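Local coordinates for protein insect group II chitinase (Ostrinia furnacalis, PDB 5Y2A) that probably hydrolyses chitin as the second catalytic domain of an insect group II chitinase, using a glycoside hydrolase family 18 TIM-barrel fold, at residues L148-R153 and V180-M185; R172-A177 and V228-N233; F222-T227 and R326-Y331. All coordinates share one frame; numbering follows the deposited sequence.

Contact 1 of 3, residues L148-R153 and V180-M185; sequences LVKELR and VPALSM
Val149 and Leu183 mark the nearest approach of the two helical backbones, with 7.2 Å between Val149 CA and Leu183 CA, and the segments run in broadly the same N-to-C sense. A second pairing, Lys150 with Ala182, follows beside it, at 8.0 Å from Lys150 CA to Ala182 CA. The contact area is small, 175 Å² summed over both sides, and two side-chain pairs account for most of it.

The inner pair is purely apolar. Leu183 sends one branch, CD2, against the isopropyl group of Val149, where it meets CG2 of Val149 at 3.8 Å. Leu183 CD2 also lies 4.0 Å from Val149 CB, with CG1 of Val149 only slightly farther, so the whole isopropyl group receives this one methyl. The two side chains cross at about a right angle. Leu183 has its CG opposite the carbonyl carbon and beside the backbone N (chi1 -64°), a setting from which CD2 can extend toward the 148-153 helix although the CB bond itself does not aim there.

The outer pair is of another kind. The Lys150 chain is kinked at both chi3 (-110°) and chi4 (-86°), and this double bend carries its ammonium group back to the methyl of Ala182, with Lys150 NZ 3.7 Å from Ala182 CB. This is van der Waals contact between a charged group and a methyl, in the more exposed half of the interface.

Arg153, one turn beyond Val149, forms a salt bridge with Asp188 and bonds to the carbonyl of Asn186, tying helix 141-159 to the last residue of helix 180-186 and the chain just beyond. These two helices stand on the outside of the TIM barrel, preceding and following strand 162-167 in the sequence; Leu163 of that strand packs against Val149, while Leu148 and Leu152 turn to helix 98-115.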
loop_
_atom_site.group_PDB
_atom_site.type_symbol
_atom_site.label_atom_id
_atom_site.label_comp_id
_atom_site.label_asym_id
_atom_site.label_seq_id
_atom_site.Cartn_x
_atom_site.Cartn_y
_atom_site.Cartn_z
ATOM N N LEU A 148 -28.952 -3.299 -10.585
ATOM C CA LEU A 148 -28.301 -2.033 -10.909
ATOM C C LEU A 148 -27.932 -1.977 -12.386
ATOM O O LEU A 148 -28.148 -0.958 -13.054
ATOM C CB LEU A 148 -27.050 -1.839 -10.044
ATOM C CG LEU A 148 -26.277 -0.543 -10.306
ATOM C CD1 LEU A 148 -27.077 0.674 -9.839
ATOM C CD2 LEU A 148 -24.900 -0.564 -9.653
ATOM N N VAL A 149 -27.371 -3.068 -12.911
ATOM C CA VAL A 149 -26.975 -3.102 -14.316
ATOM C C VAL A 149 -28.197 -2.965 -15.223
ATOM O O VAL A 149 -28.185 -2.197 -16.193
ATOM C CB VAL A 149 -26.184 -4.387 -14.617
ATOM C CG1 VAL A 149 -26.034 -4.574 -16.112
ATOM C CG2 VAL A 149 -24.817 -4.336 -13.937
ATOM N N LYS A 150 -29.268 -3.710 -14.928
ATOM C CA LYS A 150 -30.479 -3.587 -15.742
ATOM C C LYS A 150 -31.014 -2.159 -15.732
ATOM O O LYS A 150 -31.407 -1.627 -16.778
ATOM C CB LYS A 150 -31.565 -4.550 -15.256
ATOM C CG LYS A 150 -31.324 -6.010 -15.569
ATOM C CD LYS A 150 -32.546 -6.835 -15.200
ATOM C CE LYS A 150 -32.281 -7.717 -13.995
ATOM N NZ LYS A 150 -31.669 -9.015 -14.388
ATOM N N GLU A 151 -31.018 -1.515 -14.564
ATOM C CA GLU A 151 -31.585 -0.174 -14.471
ATOM C C GLU A 151 -30.684 0.859 -15.129
ATOM O O GLU A 151 -31.177 1.789 -15.778
ATOM C CB GLU A 151 -31.853 0.174 -13.009
ATOM C CG GLU A 151 -32.929 -0.711 -12.408
ATOM C CD GLU A 151 -32.816 -0.846 -10.909
ATOM O OE1 GLU A 151 -32.028 -0.094 -10.294
ATOM O OE2 GLU A 151 -33.498 -1.729 -10.346
ATOM N N LEU A 152 -29.364 0.712 -14.982
ATOM C CA LEU A 152 -28.446 1.554 -15.743
ATOM C C LEU A 152 -28.626 1.339 -17.242
ATOM O O LEU A 152 -28.591 2.297 -18.021
ATOM C CB LEU A 152 -27.000 1.270 -15.335
ATOM C CG LEU A 152 -26.521 1.846 -14.000
ATOM C CD1 LEU A 152 -25.270 1.112 -13.506
ATOM C CD2 LEU A 152 -26.250 3.331 -14.143
ATOM N N ARG A 153 -28.808 0.084 -17.661
ATOM C CA ARG A 153 -29.018 -0.211 -19.078
ATOM C C ARG A 153 -30.212 0.556 -19.641
ATOM O O ARG A 153 -30.118 1.172 -20.709
ATOM C CB ARG A 153 -29.201 -1.720 -19.275
ATOM C CG ARG A 153 -29.645 -2.130 -20.679
ATOM C CD ARG A 153 -28.475 -2.255 -21.638
ATOM N NE ARG A 153 -28.059 -0.974 -22.198
ATOM C CZ ARG A 153 -26.819 -0.694 -22.586
ATOM N NH1 ARG A 153 -25.858 -1.600 -22.460
ATOM N NH2 ARG A 153 -26.539 0.498 -23.095
ATOM N N VAL A 180 -24.545 -14.344 -14.673
ATOM C CA VAL A 180 -23.828 -14.213 -15.942
ATOM C C VAL A 180 -24.765 -13.962 -17.120
ATOM O O VAL A 180 -24.481 -13.055 -17.918
ATOM C CB VAL A 180 -22.908 -15.427 -16.156
ATOM C CG1 VAL A 180 -22.323 -15.407 -17.562
ATOM C CG2 VAL A 180 -21.801 -15.433 -15.102
ATOM N N PRO A 181 -25.872 -14.702 -17.296
ATOM C CA PRO A 181 -26.748 -14.412 -18.450
ATOM C C PRO A 181 -27.298 -12.994 -18.460
ATOM O O PRO A 181 -27.375 -12.371 -19.527
ATOM C CB PRO A 181 -27.865 -15.457 -18.308
ATOM C CG PRO A 181 -27.249 -16.566 -17.541
ATOM C CD PRO A 181 -26.331 -15.896 -16.561
ATOM N N ALA A 182 -27.692 -12.468 -17.299
ATOM C CA ALA A 182 -28.241 -11.117 -17.248
ATOM C C ALA A 182 -27.182 -10.073 -17.571
ATOM O O ALA A 182 -27.461 -9.093 -18.271
ATOM C CB ALA A 182 -28.856 -10.847 -15.874
ATOM N N LEU A 183 -25.963 -10.258 -17.056
ATOM C CA LEU A 183 -24.892 -9.303 -17.325
ATOM C C LEU A 183 -24.511 -9.308 -18.801
ATOM O O LEU A 183 -24.342 -8.247 -19.411
ATOM C CB LEU A 183 -23.683 -9.612 -16.441
ATOM C CG LEU A 183 -23.986 -9.448 -14.950
ATOM C CD1 LEU A 183 -22.804 -9.858 -14.084
ATOM C CD2 LEU A 183 -24.404 -8.006 -14.650
ATOM N N SER A 184 -24.361 -10.501 -19.384
ATOM C CA SER A 184 -24.042 -10.601 -20.803
ATOM C C SER A 184 -25.063 -9.850 -21.651
ATOM O O SER A 184 -24.699 -9.142 -22.599
ATOM C CB SER A 184 -23.965 -12.075 -21.214
ATOM O OG SER A 184 -23.631 -12.202 -22.585
ATOM N N MET A 185 -26.349 -9.958 -21.299
ATOM C CA MET A 185 -27.389 -9.331 -22.108
ATOM C C MET A 185 -27.404 -7.817 -21.937
ATOM O O MET A 185 -27.664 -7.082 -22.897
ATOM C CB MET A 185 -28.754 -9.907 -21.744
ATOM C CG MET A 185 -29.889 -9.449 -22.649
ATOM S SD MET A 185 -31.434 -10.115 -22.021
ATOM C CE MET A 185 -31.513 -9.252 -20.460
#

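Contact 2 of 3, residues R172-A177 and V228-N233. With NAG (2-acetamido-2-deoxy-beta-D-glucopyranose), chain C.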
loop_
_atom_site.group_PDB
_atom_site.type_symbol
_atom_site.label_atom_id
_atom_site.label_comp_id
_atom_site.label_asym_id
_atom_site.label_seq_id
_atom_site.Cartn_x
_atom_site.Cartn_y
_atom_site.Cartn_z
ATOM N N ARG A 172 -14.430 -19.194 -8.099
ATOM C CA ARG A 172 -15.111 -18.990 -6.822
ATOM C C ARG A 172 -15.897 -17.684 -6.797
ATOM O O ARG A 172 -17.095 -17.669 -6.484
ATOM C CB ARG A 172 -14.082 -19.010 -5.690
ATOM C CG ARG A 172 -14.665 -18.775 -4.315
ATOM C CD ARG A 172 -13.605 -18.846 -3.224
ATOM N NE ARG A 172 -14.205 -18.623 -1.911
ATOM C CZ ARG A 172 -13.865 -17.649 -1.074
ATOM N NH1 ARG A 172 -12.913 -16.785 -1.402
ATOM N NH2 ARG A 172 -14.482 -17.540 0.097
ATOM N N VAL A 173 -15.232 -16.568 -7.119
ATOM C CA VAL A 173 -15.888 -15.262 -7.055
ATOM C C VAL A 173 -16.985 -15.159 -8.106
ATOM O O VAL A 173 -18.047 -14.576 -7.855
ATOM C CB VAL A 173 -14.854 -14.126 -7.208
ATOM C CG1 VAL A 173 -15.550 -12.770 -7.256
ATOM C CG2 VAL A 173 -13.839 -14.162 -6.070
ATOM N N ILE A 174 -16.741 -15.688 -9.305
ATOM C CA ILE A 174 -17.759 -15.638 -10.352
ATOM C C ILE A 174 -19.039 -16.309 -9.875
ATOM O O ILE A 174 -20.141 -15.772 -10.044
ATOM C CB ILE A 174 -17.231 -16.280 -11.646
ATOM C CG1 ILE A 174 -16.126 -15.405 -12.251
ATOM C CG2 ILE A 174 -18.373 -16.490 -12.648
ATOM C CD1 ILE A 174 -15.200 -16.151 -13.170
ATOM N N ASP A 175 -18.907 -17.479 -9.239
ATOM C CA ASP A 175 -20.080 -18.204 -8.754
ATOM C C ASP A 175 -20.839 -17.392 -7.712
ATOM O O ASP A 175 -22.073 -17.413 -7.672
ATOM C CB ASP A 175 -19.659 -19.549 -8.161
ATOM C CG ASP A 175 -19.134 -20.512 -9.203
ATOM O OD1 ASP A 175 -19.434 -20.314 -10.399
ATOM O OD2 ASP A 175 -18.427 -21.471 -8.820
ATOM N N TYR A 176 -20.114 -16.649 -6.875
ATOM C CA TYR A 176 -20.745 -15.851 -5.833
ATOM C C TYR A 176 -21.338 -14.548 -6.354
ATOM O O TYR A 176 -22.348 -14.077 -5.818
ATOM C CB TYR A 176 -19.722 -15.524 -4.749
ATOM C CG TYR A 176 -19.472 -16.581 -3.694
ATOM C CD1 TYR A 176 -20.488 -17.011 -2.846
ATOM C CD2 TYR A 176 -18.211 -17.130 -3.532
ATOM C CE1 TYR A 176 -20.245 -17.955 -1.862
ATOM C CE2 TYR A 176 -17.958 -18.079 -2.559
ATOM C CZ TYR A 176 -18.981 -18.490 -1.727
ATOM O OH TYR A 176 -18.716 -19.433 -0.759
ATOM N N ALA A 177 -20.726 -13.934 -7.366
ATOM C CA ALA A 177 -20.966 -12.524 -7.647
ATOM C C ALA A 177 -21.902 -12.259 -8.815
ATOM O O ALA A 177 -22.594 -11.237 -8.808
ATOM C CB ALA A 177 -19.634 -11.805 -7.917
ATOM N N VAL A 228 -12.235 -17.946 -19.559
ATOM C CA VAL A 228 -13.039 -17.575 -20.719
ATOM C C VAL A 228 -14.103 -18.630 -20.979
ATOM O O VAL A 228 -15.284 -18.314 -21.164
ATOM C CB VAL A 228 -12.141 -17.355 -21.950
ATOM C CG1 VAL A 228 -12.989 -17.211 -23.211
ATOM C CG2 VAL A 228 -11.263 -16.118 -21.760
ATOM N N ASN A 229 -13.700 -19.902 -20.998
ATOM C CA ASN A 229 -14.667 -20.964 -21.243
ATOM C C ASN A 229 -15.692 -21.060 -20.123
ATOM O O ASN A 229 -16.860 -21.382 -20.377
ATOM C CB ASN A 229 -13.937 -22.291 -21.444
ATOM C CG ASN A 229 -13.346 -22.408 -22.827
ATOM O OD1 ASN A 229 -14.067 -22.619 -23.801
ATOM N ND2 ASN A 229 -12.029 -22.257 -22.929
ATOM N N TYR A 230 -15.291 -20.753 -18.886
ATOM C CA TYR A 230 -16.246 -20.786 -17.783
ATOM C C TYR A 230 -17.326 -19.723 -17.957
ATOM O O TYR A 230 -18.513 -20.000 -17.754
ATOM C CB TYR A 230 -15.521 -20.599 -16.450
ATOM C CG TYR A 230 -16.354 -20.985 -15.247
ATOM C CD1 TYR A 230 -16.736 -22.308 -15.037
ATOM C CD2 TYR A 230 -16.768 -20.025 -14.327
ATOM C CE1 TYR A 230 -17.500 -22.665 -13.937
ATOM C CE2 TYR A 230 -17.532 -20.374 -13.223
ATOM C CZ TYR A 230 -17.893 -21.697 -13.034
ATOM O OH TYR A 230 -18.650 -22.049 -11.939
ATOM N N TRP A 231 -16.938 -18.503 -18.338
ATOM C CA TRP A 231 -17.930 -17.465 -18.612
ATOM C C TRP A 231 -18.862 -17.877 -19.745
ATOM O O TRP A 231 -20.081 -17.672 -19.664
ATOM C CB TRP A 231 -17.238 -16.142 -18.943
ATOM C CG TRP A 231 -16.904 -15.361 -17.725
ATOM C CD1 TRP A 231 -15.778 -15.469 -16.963
ATOM C CD2 TRP A 231 -17.724 -14.378 -17.094
ATOM N NE1 TRP A 231 -15.838 -14.592 -15.908
ATOM C CE2 TRP A 231 -17.028 -13.919 -15.960
ATOM C CE3 TRP A 231 -18.985 -13.842 -17.375
ATOM C CZ2 TRP A 231 -17.551 -12.953 -15.106
ATOM C CZ3 TRP A 231 -19.494 -12.871 -16.533
ATOM C CH2 TRP A 231 -18.778 -12.436 -15.412
ATOM N N ILE A 232 -18.306 -18.463 -20.808
ATOM C CA ILE A 232 -19.133 -18.928 -21.920
ATOM C C ILE A 232 -20.112 -19.994 -21.441
ATOM O O ILE A 232 -21.313 -19.936 -21.728
ATOM C CB ILE A 232 -18.248 -19.460 -23.063
ATOM C CG1 ILE A 232 -17.371 -18.343 -23.637
ATOM C CG2 ILE A 232 -19.112 -20.091 -24.157
ATOM C CD1 ILE A 232 -16.354 -18.826 -24.665
ATOM N N ASN A 233 -19.611 -20.979 -20.693
ATOM C CA ASN A 233 -20.461 -22.053 -20.194
ATOM C C ASN A 233 -21.482 -21.565 -19.181
ATOM O O ASN A 233 -22.514 -22.219 -19.001
ATOM C CB ASN A 233 -19.605 -23.154 -19.582
ATOM C CG ASN A 233 -18.740 -23.840 -20.606
ATOM O OD1 ASN A 233 -19.020 -23.775 -21.801
ATOM N ND2 ASN A 233 -17.687 -24.504 -20.149
HETATM C C1 NAG C . -8.990 -24.572 -23.120
HETATM C C2 NAG C . -8.122 -25.738 -23.575
HETATM C C3 NAG C . -8.972 -26.781 -24.307
HETATM C C4 NAG C . -10.195 -27.181 -23.487
HETATM C C5 NAG C . -10.937 -25.941 -22.995
HETATM C C6 NAG C . -12.065 -26.260 -22.040
HETATM C C7 NAG C . -5.750 -25.592 -24.182
HETATM C C8 NAG C . -4.756 -25.115 -25.198
HETATM N N2 NAG C . -7.032 -25.299 -24.431
HETATM O O3 NAG C . -8.145 -27.907 -24.579
HETATM O O4 NAG C . -11.137 -27.870 -24.305
HETATM O O5 NAG C . -10.041 -25.055 -22.309
HETATM O O6 NAG C . -11.579 -26.745 -20.795
HETATM O O7 NAG C . -5.409 -26.201 -23.176
#
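The side chains of Asp175 and Tyr230 cross at about a right angle, while the carboxylate plane is turned 57° from that of the ring. OD1 of Asp175 lies at the ring edge, in plane with it, and accepts a hydrogen bond from Tyr230 OH; the modelled 2.4 Å between Tyr230 OH and Asp175 OD1 is very short, so its exact length is doubtful. Lys171 bridges both partners, with a salt bridge to Asp175 OD2 and a hydrogen bond to the tyrosine oxygen. A phenylalanine in place of Tyr230 would probably leave Asp175 OD1 without its hydroxyl mate and the carboxylate freer to turn.

With CG1 beside the backbone N (chi1 -69°), Ile174 brings CD1 obliquely to the indole, 3.2 Å from Trp231 NE1, a tight contact. Ile174 CG2 meets the Tyr230 edge, 4.0 Å from Tyr230 CE2, and also lies over the rim of one Trp231 face.

Asn229 neighbours the N-acetylglucosamine, Asn229 ND2 lying 3.5 Å from its O5. The axes of segments 172-177 and 228-233 approach to 11.6 Å and cross at -24°, nearly parallel. Helix 171-177 follows barrel strand 162-167, whereas helix 224-233 lies against strands 189-192 and 241-254 through Val228 and Trp231.

Contact 3 of 3, residues F222-T227 and R326-Y331; sequences FNVNFT and RHKAEY. With NAG (2-acetamido-2-deoxy-beta-D-glucopyranose), chain C.
Val224 opens the contact with Lys328, just after Asn223 has set the start of the helix. Asn223 is the N-cap: its OD1 accepts from Phe226 N at 2.9 Å, with an N-H...O angle of 157° and the donor lying above the carbonyl plane. Val224 then points its CB bond toward segment 326-331, and its CG2 meets the end of the lysine chain, 4.1 Å from Lys328 NZ. Extended beyond CG, Lys328 brings CE and NZ alongside Val224 CG2. Its charge is met elsewhere, by a salt bridge to Asp320 and a hydrogen bond to the carbonyl of Ala209.

Asn225 carries the polar part. Its CG is trans to the backbone N (chi1 -179°), and the amide is used at both ends. Asn225 ND2 is bonded covalently to C1 of the N-acetylglucosamine (NAG), 1.4 Å from Asn225 ND2 to NAG C1, in the N-X-T sequon formed with Phe226 and Thr227. OD1 accepts from the phenol of Tyr331, at 2.7 Å from Tyr331 OH to Asn225 OD1; the donor lies in the carbonyl plane on a lone pair, with a C=O...O angle of 138°. Amide and ring planes are perpendicular, and OD1 sits at the ring edge. The sugar C1 lies on the OD1 side of the amide, 2.7 Å from Asn225 OD1. The tyrosine bond is consistent with a fixed amide rotation, and may thereby help set the direction in which the glycan leaves the helix.

Thr227 OG1 bonds to Tyr197 OH and to the carbonyl of Ala169. The contact joins helix 224-233, which precedes strand 241-254, to helix 322-334, which precedes strand 339-343; Tyr331 also packs on Val228 and Asn229, and helix 361-371 covers helix 322-334 at Ala329.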
loop_
_atom_site.group_PDB
_atom_site.type_symbol
_atom_site.label_atom_id
_atom_site.label_comp_id
_atom_site.label_asym_id
_atom_site.label_seq_id
_atom_site.Cartn_x
_atom_site.Cartn_y
_atom_site.Cartn_z
ATOM N N PHE A 222 -7.096 -21.710 -12.590
ATOM C CA PHE A 222 -6.358 -20.447 -12.498
ATOM C C PHE A 222 -5.591 -20.167 -13.795
ATOM O O PHE A 222 -4.365 -20.106 -13.829
ATOM C CB PHE A 222 -5.415 -20.466 -11.299
ATOM C CG PHE A 222 -6.065 -20.065 -10.006
ATOM C CD1 PHE A 222 -7.149 -20.773 -9.508
ATOM C CD2 PHE A 222 -5.590 -18.981 -9.283
ATOM C CE1 PHE A 222 -7.747 -20.410 -8.313
ATOM C CE2 PHE A 222 -6.190 -18.610 -8.089
ATOM C CZ PHE A 222 -7.268 -19.326 -7.603
ATOM N N ASN A 223 -6.339 -20.018 -14.886
ATOM C CA ASN A 223 -5.718 -19.676 -16.159
ATOM C C ASN A 223 -6.759 -19.032 -17.062
ATOM O O ASN A 223 -7.964 -19.245 -16.900
ATOM C CB ASN A 223 -5.086 -20.903 -16.830
ATOM C CG ASN A 223 -6.081 -22.027 -17.052
ATOM O OD1 ASN A 223 -6.755 -22.069 -18.076
ATOM N ND2 ASN A 223 -6.162 -22.955 -16.099
ATOM N N VAL A 224 -6.268 -18.238 -18.020
ATOM C CA VAL A 224 -7.160 -17.448 -18.874
ATOM C C VAL A 224 -8.127 -18.348 -19.628
ATOM O O VAL A 224 -9.329 -18.056 -19.730
ATOM C CB VAL A 224 -6.335 -16.583 -19.845
ATOM C CG1 VAL A 224 -7.246 -15.886 -20.851
ATOM C CG2 VAL A 224 -5.494 -15.564 -19.076
ATOM N N ASN A 225 -7.618 -19.446 -20.184
ATOM C CA ASN A 225 -8.452 -20.301 -21.020
ATOM C C ASN A 225 -9.628 -20.871 -20.233
ATOM O O ASN A 225 -10.761 -20.885 -20.727
ATOM C CB ASN A 225 -7.608 -21.414 -21.631
ATOM C CG ASN A 225 -8.412 -22.317 -22.536
ATOM O OD1 ASN A 225 -9.169 -21.856 -23.390
ATOM N ND2 ASN A 225 -8.261 -23.616 -22.340
ATOM N N PHE A 226 -9.397 -21.307 -18.992
ATOM C CA PHE A 226 -10.525 -21.768 -18.191
ATOM C C PHE A 226 -11.500 -20.630 -17.937
ATOM O O PHE A 226 -12.715 -20.789 -18.112
ATOM C CB PHE A 226 -10.070 -22.368 -16.858
ATOM C CG PHE A 226 -11.219 -22.867 -16.019
ATOM C CD1 PHE A 226 -11.957 -21.993 -15.223
ATOM C CD2 PHE A 226 -11.591 -24.203 -16.060
ATOM C CE1 PHE A 226 -13.032 -22.443 -14.480
ATOM C CE2 PHE A 226 -12.657 -24.661 -15.314
ATOM C CZ PHE A 226 -13.382 -23.780 -14.525
ATOM N N THR A 227 -10.983 -19.473 -17.512
ATOM C CA THR A 227 -11.844 -18.339 -17.189
ATOM C C THR A 227 -12.779 -18.004 -18.342
ATOM O O THR A 227 -13.983 -17.789 -18.144
ATOM C CB THR A 227 -10.992 -17.118 -16.835
ATOM O OG1 THR A 227 -10.139 -17.423 -15.723
ATOM C CG2 THR A 227 -11.883 -15.943 -16.495
ATOM N N ARG A 326 0.572 -11.167 -28.026
ATOM C CA ARG A 326 0.106 -11.570 -29.350
ATOM C C ARG A 326 -0.768 -12.811 -29.266
ATOM O O ARG A 326 -1.863 -12.856 -29.840
ATOM C CB ARG A 326 1.296 -11.835 -30.274
ATOM C CG ARG A 326 0.893 -12.142 -31.719
ATOM C CD ARG A 326 2.107 -12.496 -32.574
ATOM N NE ARG A 326 2.674 -13.789 -32.198
ATOM C CZ ARG A 326 3.797 -14.297 -32.702
ATOM N NH1 ARG A 326 4.488 -13.622 -33.610
ATOM N NH2 ARG A 326 4.227 -15.485 -32.300
ATOM N N HIS A 327 -0.304 -13.833 -28.539
ATOM C CA HIS A 327 -1.072 -15.070 -28.460
ATOM C C HIS A 327 -2.456 -14.829 -27.876
ATOM O O HIS A 327 -3.448 -15.385 -28.361
ATOM C CB HIS A 327 -0.346 -16.115 -27.617
ATOM C CG HIS A 327 -1.104 -17.400 -27.500
ATOM N ND1 HIS A 327 -1.145 -18.330 -28.515
ATOM C CD2 HIS A 327 -1.898 -17.885 -26.515
ATOM C CE1 HIS A 327 -1.905 -19.347 -28.150
ATOM N NE2 HIS A 327 -2.379 -19.100 -26.943
ATOM N N LYS A 328 -2.545 -14.021 -26.818
ATOM C CA LYS A 328 -3.842 -13.808 -26.191
ATOM C C LYS A 328 -4.786 -13.054 -27.115
ATOM O O LYS A 328 -5.994 -13.333 -27.131
ATOM C CB LYS A 328 -3.652 -13.091 -24.855
ATOM C CG LYS A 328 -3.036 -14.018 -23.812
ATOM C CD LYS A 328 -2.782 -13.321 -22.480
ATOM C CE LYS A 328 -2.305 -14.342 -21.436
ATOM N NZ LYS A 328 -2.026 -13.707 -20.111
ATOM N N ALA A 329 -4.250 -12.134 -27.917
ATOM C CA ALA A 329 -5.071 -11.464 -28.915
ATOM C C ALA A 329 -5.499 -12.433 -30.010
ATOM O O ALA A 329 -6.637 -12.376 -30.485
ATOM C CB ALA A 329 -4.306 -10.278 -29.506
ATOM N N GLU A 330 -4.604 -13.334 -30.422
ATOM C CA GLU A 330 -4.979 -14.328 -31.422
ATOM C C GLU A 330 -5.971 -15.333 -30.860
ATOM O O GLU A 330 -6.855 -15.804 -31.588
ATOM C CB GLU A 330 -3.725 -15.026 -31.962
ATOM C CG GLU A 330 -2.855 -14.083 -32.773
ATOM C CD GLU A 330 -1.670 -14.754 -33.445
ATOM O OE1 GLU A 330 -1.166 -15.774 -32.928
ATOM O OE2 GLU A 330 -1.232 -14.233 -34.490
ATOM N N TYR A 331 -5.857 -15.651 -29.567
ATOM C CA TYR A 331 -6.866 -16.463 -28.890
ATOM C C TYR A 331 -8.237 -15.802 -28.955
ATOM O O TYR A 331 -9.248 -16.463 -29.223
ATOM C CB TYR A 331 -6.444 -16.683 -27.440
ATOM C CG TYR A 331 -7.439 -17.419 -26.572
ATOM C CD1 TYR A 331 -7.437 -18.806 -26.504
ATOM C CD2 TYR A 331 -8.353 -16.729 -25.790
ATOM C CE1 TYR A 331 -8.326 -19.483 -25.690
ATOM C CE2 TYR A 331 -9.253 -17.400 -24.976
ATOM C CZ TYR A 331 -9.231 -18.781 -24.931
ATOM O OH TYR A 331 -10.114 -19.463 -24.124
HETATM C C1 NAG C . -8.990 -24.572 -23.120
HETATM C C2 NAG C . -8.122 -25.738 -23.575
HETATM C C3 NAG C . -8.972 -26.781 -24.307
HETATM C C4 NAG C . -10.195 -27.181 -23.487
HETATM C C5 NAG C . -10.937 -25.941 -22.995
HETATM C C6 NAG C . -12.065 -26.260 -22.040
HETATM C C7 NAG C . -5.750 -25.592 -24.182
HETATM C C8 NAG C . -4.756 -25.115 -25.198
HETATM N N2 NAG C . -7.032 -25.299 -24.431
HETATM O O3 NAG C . -8.145 -27.907 -24.579
HETATM O O4 NAG C . -11.137 -27.870 -24.305
HETATM O O5 NAG C . -10.041 -25.055 -22.309
HETATM O O6 NAG C . -11.579 -26.745 -20.795
HETATM O O7 NAG C . -5.409 -26.201 -23.176
#

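Overall arrangement
The three contacts follow the outer helices of the family 18 barrel. Contacts 1 and 2 have centres about 15 Å apart, as do contacts 2 and 3, whereas the centres of contacts 1 and 3 are about 25 Å apart and the two do not touch. Helix 224-233 is shared by contacts 2 and 3, and helices 171-177 and 180-186, consecutive in the chain, bring contacts 1 and 2 together, where Val180 CG1 lies 3.7 Å from Trp231 CE3. In sequence, contacts 1 and 2 interleave, as do 2 and 3, while contact 1 closes before contact 3 opens. The result is a continuous run of helix packing from 141-159 to 322-334, with the glycan attached at contact 3 and touching contact 2.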